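Local coordinates for protein aminotransferase class I and II (PDB 4EMY) that probably works as a homodimeric transaminase that uses bound pyridoxal 5'-phosphate to move amino groups between substrates, at residues A[132-137]-A[149-154]; A[341-346]-A[401-406]; A[250-255]-A[275-280]. All coordinates share one frame; numbering follows the deposited sequence.

Contact 1: residues A[132-137]-A[149-154]. With PLP (pyridoxal-5'-phosphate), chain E.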
loop_
_atom_site.group_PDB
_atom_site.type_symbol
_atom_site.label_atom_id
_atom_site.label_comp_id
_atom_site.label_asym_id
_atom_site.label_seq_id
_atom_site.Cartn_x
_atom_site.Cartn_y
_atom_site.Cartn_z
ATOM N N ASP A 132 -26.093 5.926 4.098
ATOM C CA ASP A 132 -26.784 4.637 4.278
ATOM C C ASP A 132 -26.368 3.505 3.340
ATOM O O ASP A 132 -26.294 2.347 3.751
ATOM C CB ASP A 132 -28.282 4.873 4.078
ATOM C CG ASP A 132 -29.104 4.342 5.203
ATOM O OD1 ASP A 132 -28.505 3.848 6.181
ATOM O OD2 ASP A 132 -30.347 4.424 5.116
ATOM N N TYR A 133 -26.165 3.851 2.071
ATOM C CA TYR A 133 -25.687 2.928 1.060
ATOM C C TYR A 133 -24.216 3.271 0.878
ATOM O O TYR A 133 -23.885 4.390 0.474
ATOM C CB TYR A 133 -26.431 3.141 -0.262
ATOM C CG TYR A 133 -27.945 2.994 -0.232
ATOM C CD1 TYR A 133 -28.752 3.878 0.501
ATOM C CD2 TYR A 133 -28.580 2.002 -0.980
ATOM C CE1 TYR A 133 -30.134 3.747 0.513
ATOM C CE2 TYR A 133 -29.963 1.873 -0.983
ATOM C CZ TYR A 133 -30.737 2.745 -0.236
ATOM O OH TYR A 133 -32.109 2.609 -0.237
ATOM N N TYR A 134 -23.335 2.326 1.190
ATOM C CA TYR A 134 -21.901 2.592 1.174
ATOM C C TYR A 134 -21.077 1.402 0.733
ATOM O O TYR A 134 -21.495 0.252 0.859
ATOM C CB TYR A 134 -21.424 3.039 2.559
ATOM C CG TYR A 134 -21.635 2.011 3.642
ATOM C CD1 TYR A 134 -20.629 1.112 3.982
ATOM C CD2 TYR A 134 -22.841 1.934 4.322
ATOM C CE1 TYR A 134 -20.821 0.164 4.971
ATOM C CE2 TYR A 134 -23.042 0.992 5.315
ATOM C CZ TYR A 134 -22.031 0.110 5.636
ATOM O OH TYR A 134 -22.234 -0.823 6.627
ATOM N N TRP A 135 -19.891 1.715 0.223
ATOM C CA TRP A 135 -18.855 0.749 -0.114
ATOM C C TRP A 135 -18.318 0.198 1.179
ATOM O O TRP A 135 -17.849 0.949 2.032
ATOM C CB TRP A 135 -17.781 1.477 -0.910
ATOM C CG TRP A 135 -16.623 0.652 -1.393
ATOM C CD1 TRP A 135 -16.663 -0.577 -2.038
ATOM C CD2 TRP A 135 -15.200 1.003 -1.334
ATOM N NE1 TRP A 135 -15.400 -1.007 -2.351
ATOM C CE2 TRP A 135 -14.477 -0.110 -1.961
ATOM C CE3 TRP A 135 -14.477 2.082 -0.833
ATOM C CZ2 TRP A 135 -13.093 -0.122 -2.068
ATOM C CZ3 TRP A 135 -13.081 2.059 -0.950
ATOM C CH2 TRP A 135 -12.407 0.981 -1.555
ATOM N N ALA A 136 -18.397 -1.119 1.344
ATOM C CA ALA A 136 -18.121 -1.773 2.631
ATOM C C ALA A 136 -16.814 -1.374 3.332
ATOM O O ALA A 136 -16.812 -1.203 4.552
ATOM C CB ALA A 136 -18.225 -3.287 2.497
ATOM N N PRO A 137 -15.704 -1.218 2.578
ATOM C CA PRO A 137 -14.444 -0.898 3.254
ATOM C C PRO A 137 -14.417 0.379 4.101
ATOM O O PRO A 137 -13.491 0.530 4.890
ATOM C CB PRO A 137 -13.442 -0.793 2.096
ATOM C CG PRO A 137 -13.988 -1.712 1.072
ATOM C CD PRO A 137 -15.476 -1.539 1.154
ATOM N N PHE A 149 -17.909 4.145 13.068
ATOM C CA PHE A 149 -18.743 4.235 11.873
ATOM C C PHE A 149 -20.190 4.540 12.224
ATOM O O PHE A 149 -20.770 3.899 13.098
ATOM C CB PHE A 149 -18.679 2.942 11.077
ATOM C CG PHE A 149 -19.279 3.044 9.712
ATOM C CD1 PHE A 149 -18.630 3.740 8.704
ATOM C CD2 PHE A 149 -20.486 2.435 9.428
ATOM C CE1 PHE A 149 -19.177 3.826 7.437
ATOM C CE2 PHE A 149 -21.035 2.511 8.161
ATOM C CZ PHE A 149 -20.381 3.209 7.164
ATOM N N LYS A 150 -20.768 5.503 11.512
ATOM C CA LYS A 150 -22.098 6.025 11.814
ATOM C C LYS A 150 -22.850 6.325 10.505
ATOM O O LYS A 150 -22.339 7.047 9.647
ATOM C CB LYS A 150 -21.942 7.292 12.654
ATOM C CG LYS A 150 -23.043 7.564 13.653
ATOM C CD LYS A 150 -22.528 8.520 14.726
ATOM C CE LYS A 150 -23.639 9.090 15.603
ATOM N NZ LYS A 150 -24.447 10.146 14.918
ATOM N N THR A 151 -24.053 5.771 10.352
ATOM C CA THR A 151 -24.833 5.931 9.120
ATOM C C THR A 151 -26.036 6.865 9.253
ATOM O O THR A 151 -26.628 6.997 10.332
ATOM C CB THR A 151 -25.372 4.583 8.600
ATOM O OG1 THR A 151 -26.052 3.894 9.656
ATOM C CG2 THR A 151 -24.248 3.721 8.061
ATOM N N PHE A 152 -26.395 7.493 8.134
ATOM C CA PHE A 152 -27.626 8.275 8.018
ATOM C C PHE A 152 -28.364 7.878 6.729
ATOM O O PHE A 152 -27.728 7.449 5.762
ATOM C CB PHE A 152 -27.319 9.779 8.034
ATOM C CG PHE A 152 -26.713 10.293 6.755
ATOM C CD1 PHE A 152 -27.518 10.825 5.752
ATOM C CD2 PHE A 152 -25.341 10.252 6.551
ATOM C CE1 PHE A 152 -26.966 11.299 4.571
ATOM C CE2 PHE A 152 -24.783 10.727 5.373
ATOM C CZ PHE A 152 -25.598 11.248 4.381
ATOM N N GLU A 153 -29.692 8.035 6.718
ATOM C CA GLU A 153 -30.520 7.691 5.556
ATOM C C GLU A 153 -30.191 8.568 4.350
ATOM O O GLU A 153 -30.560 9.738 4.310
ATOM C CB GLU A 153 -32.011 7.797 5.891
ATOM C CG GLU A 153 -32.520 6.760 6.882
ATOM C CD GLU A 153 -33.765 7.222 7.629
ATOM O OE1 GLU A 153 -33.647 7.556 8.830
ATOM O OE2 GLU A 153 -34.860 7.261 7.022
ATOM N N PHE A 154 -29.492 7.981 3.381
ATOM C CA PHE A 154 -29.063 8.645 2.138
ATOM C C PHE A 154 -30.168 9.460 1.457
ATOM O O PHE A 154 -30.010 10.660 1.230
ATOM C CB PHE A 154 -28.561 7.583 1.144
ATOM C CG PHE A 154 -27.499 8.066 0.188
ATOM C CD1 PHE A 154 -26.658 7.152 -0.433
ATOM C CD2 PHE A 154 -27.328 9.416 -0.091
ATOM C CE1 PHE A 154 -25.678 7.568 -1.315
ATOM C CE2 PHE A 154 -26.343 9.838 -0.968
ATOM C CZ PHE A 154 -25.519 8.913 -1.582
HETATM N N1 PLP E . -14.013 4.021 -3.620
HETATM C C2 PLP E . -15.192 3.461 -4.081
HETATM C C2A PLP E . -16.508 4.108 -3.766
HETATM C C3 PLP E . -15.169 2.301 -4.851
HETATM O O3 PLP E . -16.333 1.754 -5.300
HETATM C C4 PLP E . -13.978 1.677 -5.158
HETATM C C4A PLP E . -14.028 0.179 -5.289
HETATM O O4A PLP E . -14.097 -0.360 -6.397
HETATM C C5 PLP E . -12.793 2.249 -4.699
HETATM C C6 PLP E . -12.812 3.417 -3.925
HETATM C C5A PLP E . -11.477 1.558 -5.022
HETATM O O4P PLP E . -10.418 2.458 -5.253
HETATM P P PLP E . -8.976 1.820 -5.519
HETATM O O1P PLP E . -8.369 1.568 -4.165
HETATM O O2P PLP E . -8.180 2.792 -6.361
HETATM O O3P PLP E . -9.097 0.503 -6.245
#
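Phe149 drives the edge of its ring into one face of Tyr134, the two side chains coming from opposite directions. Its CZ atom stands 3.6 Å above the Tyr134 ring plane, over the centre. The planes meet at 57°, an edge-to-face pair. Tyr134 receives this edge because its CG sits between the backbone N and the carbonyl carbon (chi1 61°), which raises the ring toward the strand. Thr151 adds its methyl to the same ring, CG2 lying 4.1 Å from Tyr134 CE2. Further along, Tyr133 meets Phe154 at an oblique angle: Tyr133 CD1 is 3.8 Å from Phe154 CB and lies at the edge of the Phe154 ring. Between these two contacts the backbones are joined by a weak hydrogen bond, bent to 127°, from Asp132 N to Phe152 O (2.8 Å). The Asp132 carboxylate runs alongside the aliphatic part of Glu153, pointing the same way, yet Asp132 OD2 and Glu153 OE2 stay 5.7 Å apart, and a long, weak ion pair with Lys385 may ease the local negative charge. Trp135 takes no part in this packing and serves the cofactor instead: the pyridine ring covers one face of its indole, and Pro137 CG the opposite face. The contact thus closes a beta-alpha-beta crossover, in which helix 137-145 connects strand 127-131 to its parallel neighbour 148-152 and packs on Phe149, while helix 163-176 covers Phe152 and His131 of strand 127-131 stacks on Phe154.

Contact 2: residues A[341-346]-A[401-406]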
loop_
_atom_site.group_PDB
_atom_site.type_symbol
_atom_site.label_atom_id
_atom_site.label_comp_id
_atom_site.label_asym_id
_atom_site.label_seq_id
_atom_site.Cartn_x
_atom_site.Cartn_y
_atom_site.Cartn_z
ATOM N N THR A 341 -34.200 2.920 -19.715
ATOM C CA THR A 341 -35.297 2.734 -20.673
ATOM C C THR A 341 -36.073 1.438 -20.401
ATOM O O THR A 341 -37.306 1.438 -20.379
ATOM C CB THR A 341 -34.773 2.779 -22.127
ATOM O OG1 THR A 341 -34.435 4.129 -22.465
ATOM C CG2 THR A 341 -35.804 2.263 -23.118
ATOM N N ALA A 342 -35.343 0.347 -20.177
ATOM C CA ALA A 342 -35.947 -0.945 -19.872
ATOM C C ALA A 342 -36.641 -0.942 -18.507
ATOM O O ALA A 342 -37.776 -1.407 -18.386
ATOM C CB ALA A 342 -34.906 -2.051 -19.948
ATOM N N ALA A 343 -35.965 -0.404 -17.493
ATOM C CA ALA A 343 -36.522 -0.319 -16.138
ATOM C C ALA A 343 -37.874 0.404 -16.128
ATOM O O ALA A 343 -38.810 -0.014 -15.439
ATOM C CB ALA A 343 -35.539 0.354 -15.188
ATOM N N LYS A 344 -37.968 1.477 -16.907
ATOM C CA LYS A 344 -39.198 2.236 -17.040
ATOM C C LYS A 344 -40.301 1.348 -17.617
ATOM O O LYS A 344 -41.374 1.201 -17.023
ATOM C CB LYS A 344 -38.954 3.455 -17.935
ATOM C CG LYS A 344 -40.099 4.452 -17.983
ATOM C CD LYS A 344 -39.837 5.541 -19.010
ATOM C CE LYS A 344 -41.141 6.152 -19.504
ATOM N NZ LYS A 344 -41.926 6.783 -18.408
ATOM N N GLU A 345 -40.002 0.733 -18.757
ATOM C CA GLU A 345 -40.963 -0.044 -19.527
ATOM C C GLU A 345 -41.342 -1.367 -18.856
ATOM O O GLU A 345 -42.397 -1.932 -19.137
ATOM C CB GLU A 345 -40.389 -0.278 -20.921
ATOM C CG GLU A 345 -41.188 -1.187 -21.838
ATOM C CD GLU A 345 -40.280 -1.987 -22.752
ATOM O OE1 GLU A 345 -39.054 -1.711 -22.757
ATOM O OE2 GLU A 345 -40.783 -2.893 -23.458
ATOM N N ASN A 346 -40.485 -1.861 -17.972
ATOM C CA ASN A 346 -40.796 -3.059 -17.196
ATOM C C ASN A 346 -41.320 -2.719 -15.793
ATOM O O ASN A 346 -41.527 -3.608 -14.960
ATOM C CB ASN A 346 -39.581 -3.990 -17.138
ATOM C CG ASN A 346 -39.273 -4.632 -18.482
ATOM O OD1 ASN A 346 -40.112 -5.328 -19.050
ATOM N ND2 ASN A 346 -38.067 -4.410 -18.993
ATOM N N LYS A 401 -32.965 -8.169 -21.212
ATOM C CA LYS A 401 -33.230 -9.443 -20.538
ATOM C C LYS A 401 -32.967 -9.305 -19.040
ATOM O O LYS A 401 -33.835 -9.623 -18.227
ATOM C CB LYS A 401 -32.403 -10.584 -21.154
ATOM C CG LYS A 401 -32.405 -11.894 -20.365
ATOM C CD LYS A 401 -32.389 -13.146 -21.253
ATOM C CE LYS A 401 -31.153 -13.274 -22.155
ATOM N NZ LYS A 401 -29.860 -13.525 -21.444
ATOM N N LEU A 402 -31.780 -8.800 -18.697
ATOM C CA LEU A 402 -31.376 -8.575 -17.311
ATOM C C LEU A 402 -32.392 -7.729 -16.551
ATOM O O LEU A 402 -32.633 -7.967 -15.367
ATOM C CB LEU A 402 -29.983 -7.927 -17.245
ATOM C CG LEU A 402 -29.465 -7.221 -15.977
ATOM C CD1 LEU A 402 -29.366 -8.132 -14.761
ATOM C CD2 LEU A 402 -28.110 -6.597 -16.259
ATOM N N VAL A 403 -32.985 -6.751 -17.228
ATOM C CA VAL A 403 -33.956 -5.877 -16.581
ATOM C C VAL A 403 -35.323 -6.552 -16.461
ATOM O O VAL A 403 -35.938 -6.526 -15.394
ATOM C CB VAL A 403 -34.070 -4.512 -17.289
ATOM C CG1 VAL A 403 -35.203 -3.693 -16.688
ATOM C CG2 VAL A 403 -32.756 -3.749 -17.185
ATOM N N GLN A 404 -35.788 -7.155 -17.554
ATOM C CA GLN A 404 -37.050 -7.895 -17.553
ATOM C C GLN A 404 -37.050 -8.911 -16.408
ATOM O O GLN A 404 -37.898 -8.854 -15.519
ATOM C CB GLN A 404 -37.287 -8.583 -18.903
ATOM C CG GLN A 404 -37.498 -7.637 -20.083
ATOM C CD GLN A 404 -37.281 -8.302 -21.446
ATOM O OE1 GLN A 404 -36.687 -9.385 -21.550
ATOM N NE2 GLN A 404 -37.759 -7.645 -22.505
ATOM N N ARG A 405 -36.061 -9.801 -16.412
ATOM C CA ARG A 405 -35.933 -10.844 -15.390
ATOM C C ARG A 405 -35.705 -10.286 -13.984
ATOM O O ARG A 405 -36.086 -10.911 -12.992
ATOM C CB ARG A 405 -34.816 -11.824 -15.757
ATOM C CG ARG A 405 -35.070 -12.639 -17.017
ATOM C CD ARG A 405 -35.888 -13.885 -16.724
ATOM N NE ARG A 405 -37.320 -13.618 -16.687
ATOM C CZ ARG A 405 -38.190 -14.282 -15.931
ATOM N NH1 ARG A 405 -39.480 -13.963 -15.969
ATOM N NH2 ARG A 405 -37.775 -15.254 -15.127
ATOM N N LEU A 406 -35.083 -9.113 -13.911
ATOM C CA LEU A 406 -34.905 -8.407 -12.645
ATOM C C LEU A 406 -36.249 -7.908 -12.141
ATOM O O LEU A 406 -36.567 -8.053 -10.961
ATOM C CB LEU A 406 -33.947 -7.229 -12.822
ATOM C CG LEU A 406 -32.943 -6.892 -11.722
ATOM C CD1 LEU A 406 -32.120 -8.101 -11.319
ATOM C CD2 LEU A 406 -32.023 -5.797 -12.219
#
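The carboxamide of Asn346 approaches the side chain of Gln404 with its outer end, and Gln404 CG sits almost evenly between its two polar atoms, 3.5 Å from Asn346 ND2 and 3.6 Å from Asn346 OD1. This methylene lies well off the amide plane but beyond its outer end, not squarely over a face. The Gln404 chain runs on extended beyond CG, and its amide plane stands 82° from that of Asn346; the methylene CG, not the head group, makes the contact. The same ND2 also borders Val403, whose CG1 lies 3.7 Å from Asn346 ND2.

Val403 carries most of the remaining packing. With CG1 anti to the backbone N (chi1 173°), that methyl is directed at the last turn of helix 315-345, where Val403 CG1 rests 3.5 Å from Ala343 N and 3.7 Å from Ala342 CB. Val403 CG2 comes within 3.9 Å of Ala342 CB, so both branches use the small alanine. The alanines let the backbones come close, with the CA atoms of Ala343 and Val403 6.1 Å apart. Asn346, the first residue to leave helical geometry, still donates its backbone N to Ala342 O (2.8 Å), which keeps the backbone of Asn346 on the last turn, near this patch. Cutting the Asn346 side chain back to a methyl, as an alanine here does, is likely to leave Val403 CG1 and the Gln404 methylene without the amide beside them and to open a gap at the helix end.

Leu348 in the following loop also packs on Val403, whereas Leu402 and Leu406 contact Val389 of strand 386-389. Such packing of a long helix's end against the C-terminal helix, beside a small antiparallel sheet, is consistent with the small domain of fold-type I aminotransferases.

Contact 3: residues A[250-255]-A[275-280]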
loop_
_atom_site.group_PDB
_atom_site.type_symbol
_atom_site.label_atom_id
_atom_site.label_comp_id
_atom_site.label_asym_id
_atom_site.label_seq_id
_atom_site.Cartn_x
_atom_site.Cartn_y
_atom_site.Cartn_z
ATOM N N ASN A 250 -11.104 25.351 10.504
ATOM C CA ASN A 250 -11.501 24.089 11.143
ATOM C C ASN A 250 -12.396 23.165 10.299
ATOM O O ASN A 250 -12.934 22.174 10.807
ATOM C CB ASN A 250 -12.155 24.368 12.500
ATOM C CG ASN A 250 -13.396 25.233 12.385
ATOM O OD1 ASN A 250 -13.426 26.210 11.635
ATOM N ND2 ASN A 250 -14.428 24.876 13.136
ATOM N N LEU A 251 -12.563 23.492 9.020
ATOM C CA LEU A 251 -13.296 22.628 8.104
ATOM C C LEU A 251 -12.378 22.158 6.987
ATOM O O LEU A 251 -12.262 22.801 5.940
ATOM C CB LEU A 251 -14.537 23.330 7.543
ATOM C CG LEU A 251 -15.506 22.523 6.665
ATOM C CD1 LEU A 251 -16.021 21.281 7.376
ATOM C CD2 LEU A 251 -16.673 23.392 6.222
ATOM N N PHE A 252 -11.715 21.034 7.224
ATOM C CA PHE A 252 -10.767 20.489 6.269
ATOM C C PHE A 252 -11.475 19.585 5.259
ATOM O O PHE A 252 -12.540 19.032 5.544
ATOM C CB PHE A 252 -9.644 19.749 7.009
ATOM C CG PHE A 252 -8.467 19.395 6.141
ATOM C CD1 PHE A 252 -7.830 20.365 5.377
ATOM C CD2 PHE A 252 -7.985 18.091 6.103
ATOM C CE1 PHE A 252 -6.747 20.038 4.579
ATOM C CE2 PHE A 252 -6.900 17.760 5.313
ATOM C CZ PHE A 252 -6.278 18.733 4.549
ATOM N N VAL A 253 -10.888 19.461 4.071
ATOM C CA VAL A 253 -11.446 18.630 3.008
ATOM C C VAL A 253 -10.348 17.730 2.459
ATOM O O VAL A 253 -9.290 18.217 2.073
ATOM C CB VAL A 253 -12.066 19.478 1.865
ATOM C CG1 VAL A 253 -12.451 18.607 0.682
ATOM C CG2 VAL A 253 -13.294 20.226 2.352
ATOM N N VAL A 254 -10.595 16.419 2.452
ATOM C CA VAL A 254 -9.716 15.469 1.767
ATOM C C VAL A 254 -10.482 14.806 0.629
ATOM O O VAL A 254 -11.508 14.155 0.850
ATOM C CB VAL A 254 -9.146 14.381 2.705
ATOM C CG1 VAL A 254 -8.120 13.531 1.963
ATOM C CG2 VAL A 254 -8.512 15.002 3.939
ATOM N N VAL A 255 -9.984 14.988 -0.588
ATOM C CA VAL A 255 -10.598 14.391 -1.764
ATOM C C VAL A 255 -9.800 13.141 -2.125
ATOM O O VAL A 255 -8.583 13.206 -2.285
ATOM C CB VAL A 255 -10.682 15.407 -2.930
ATOM C CG1 VAL A 255 -10.992 14.723 -4.251
ATOM C CG2 VAL A 255 -11.742 16.457 -2.637
ATOM N N GLY A 275 -5.799 17.408 -0.257
ATOM C CA GLY A 275 -6.353 18.245 0.802
ATOM C C GLY A 275 -6.579 19.684 0.369
ATOM O O GLY A 275 -5.834 20.217 -0.458
ATOM N N ILE A 276 -7.619 20.303 0.928
ATOM C CA ILE A 276 -7.952 21.699 0.656
ATOM C C ILE A 276 -8.098 22.447 1.977
ATOM O O ILE A 276 -8.883 22.045 2.830
ATOM C CB ILE A 276 -9.300 21.846 -0.100
ATOM C CG1 ILE A 276 -9.602 20.645 -1.018
ATOM C CG2 ILE A 276 -9.378 23.182 -0.835
ATOM C CD1 ILE A 276 -8.845 20.629 -2.329
ATOM N N SER A 277 -7.340 23.528 2.146
ATOM C CA SER A 277 -7.471 24.388 3.325
ATOM C C SER A 277 -7.157 25.844 3.033
ATOM O O SER A 277 -6.399 26.160 2.120
ATOM C CB SER A 277 -6.577 23.903 4.466
ATOM O OG SER A 277 -6.785 24.675 5.637
ATOM N N SER A 278 -7.744 26.729 3.830
ATOM C CA SER A 278 -7.427 28.150 3.770
ATOM C C SER A 278 -6.146 28.459 4.545
ATOM O O SER A 278 -5.566 29.532 4.382
ATOM C CB SER A 278 -8.590 28.980 4.308
ATOM O OG SER A 278 -8.992 28.511 5.579
ATOM N N SER A 279 -5.710 27.511 5.376
ATOM C CA SER A 279 -4.503 27.668 6.190
ATOM C C SER A 279 -3.309 26.917 5.608
ATOM O O SER A 279 -3.411 25.742 5.261
ATOM C CB SER A 279 -4.760 27.224 7.633
ATOM O OG SER A 279 -3.584 27.309 8.425
ATOM N N LYS A 280 -2.177 27.614 5.522
ATOM C CA LYS A 280 -0.939 27.061 4.977
ATOM C C LYS A 280 -0.313 26.027 5.904
ATOM O O LYS A 280 0.312 25.074 5.436
ATOM C CB LYS A 280 0.064 28.178 4.690
ATOM C CG LYS A 280 1.172 27.793 3.725
ATOM C CD LYS A 280 2.349 28.749 3.830
ATOM C CE LYS A 280 3.544 28.239 3.044
ATOM N NZ LYS A 280 4.807 28.905 3.461
#
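Strands 251-255 and 275-277 run antiparallel, their directions 156° apart and their axes approaching to 4.8 Å, with Val253 and Ile276 forming a hydrogen-bonded pair and Val254 and Gly275 a non-hydrogen-bonded one. Ile276 N donates to Val253 O (2.9 Å) in the carbonyl plane, whereas the return bond from Val253 N to Ile276 O is long and weak at 3.5 Å. A CA-H...O contact from Gly275 CA (3.2 Å) gives Val253 O a second partner. On one face of the sheet Val253 and Ile276 lie side by side, their CG1 atoms 3.9 Å apart, and Phe93 of helix 82-93 packs on Ile276. On the other, Phe252, with CG anti to the backbone N (chi1 -168°), swings its ring across to the neighbouring strand: CZ comes within 3.8 Å of Gly275 CA, and Ser277 CB meets the ring edge. Helix 280-297 and Met6 of the second subunit also pack on Phe252. Ser277 OG accepts from Ser279 N in an ST turn just before that helix. Apolar side chains thus bury both sides of the strand pair, and the backbone polar atoms of the Val253-Ile276 pair are joined by one sound bond and one weak one inside this apolar core.

Overall arrangement
Contacts 1 and 3 both reach the same seven-stranded mixed sheet, their centres about 23 Å apart and their nearest atoms about 12 Å. Contact 1 reaches the cofactor directly through Trp135. Contact 3 is set back, the Val254 side chain being about 13 Å from bound pyridoxal 5'-phosphate, although strand 251-258 goes on to Ser258, which hydrogen-bonds the cofactor. Both touch the second subunit, which also contributes Tyr75 to a hydrogen bond with the cofactor. Contact 2 lies away from the cofactor pocket, its centre about 27 Å from that of contact 1 and about 44 Å from that of contact 3, on the opposite side of the chain's centre from the latter.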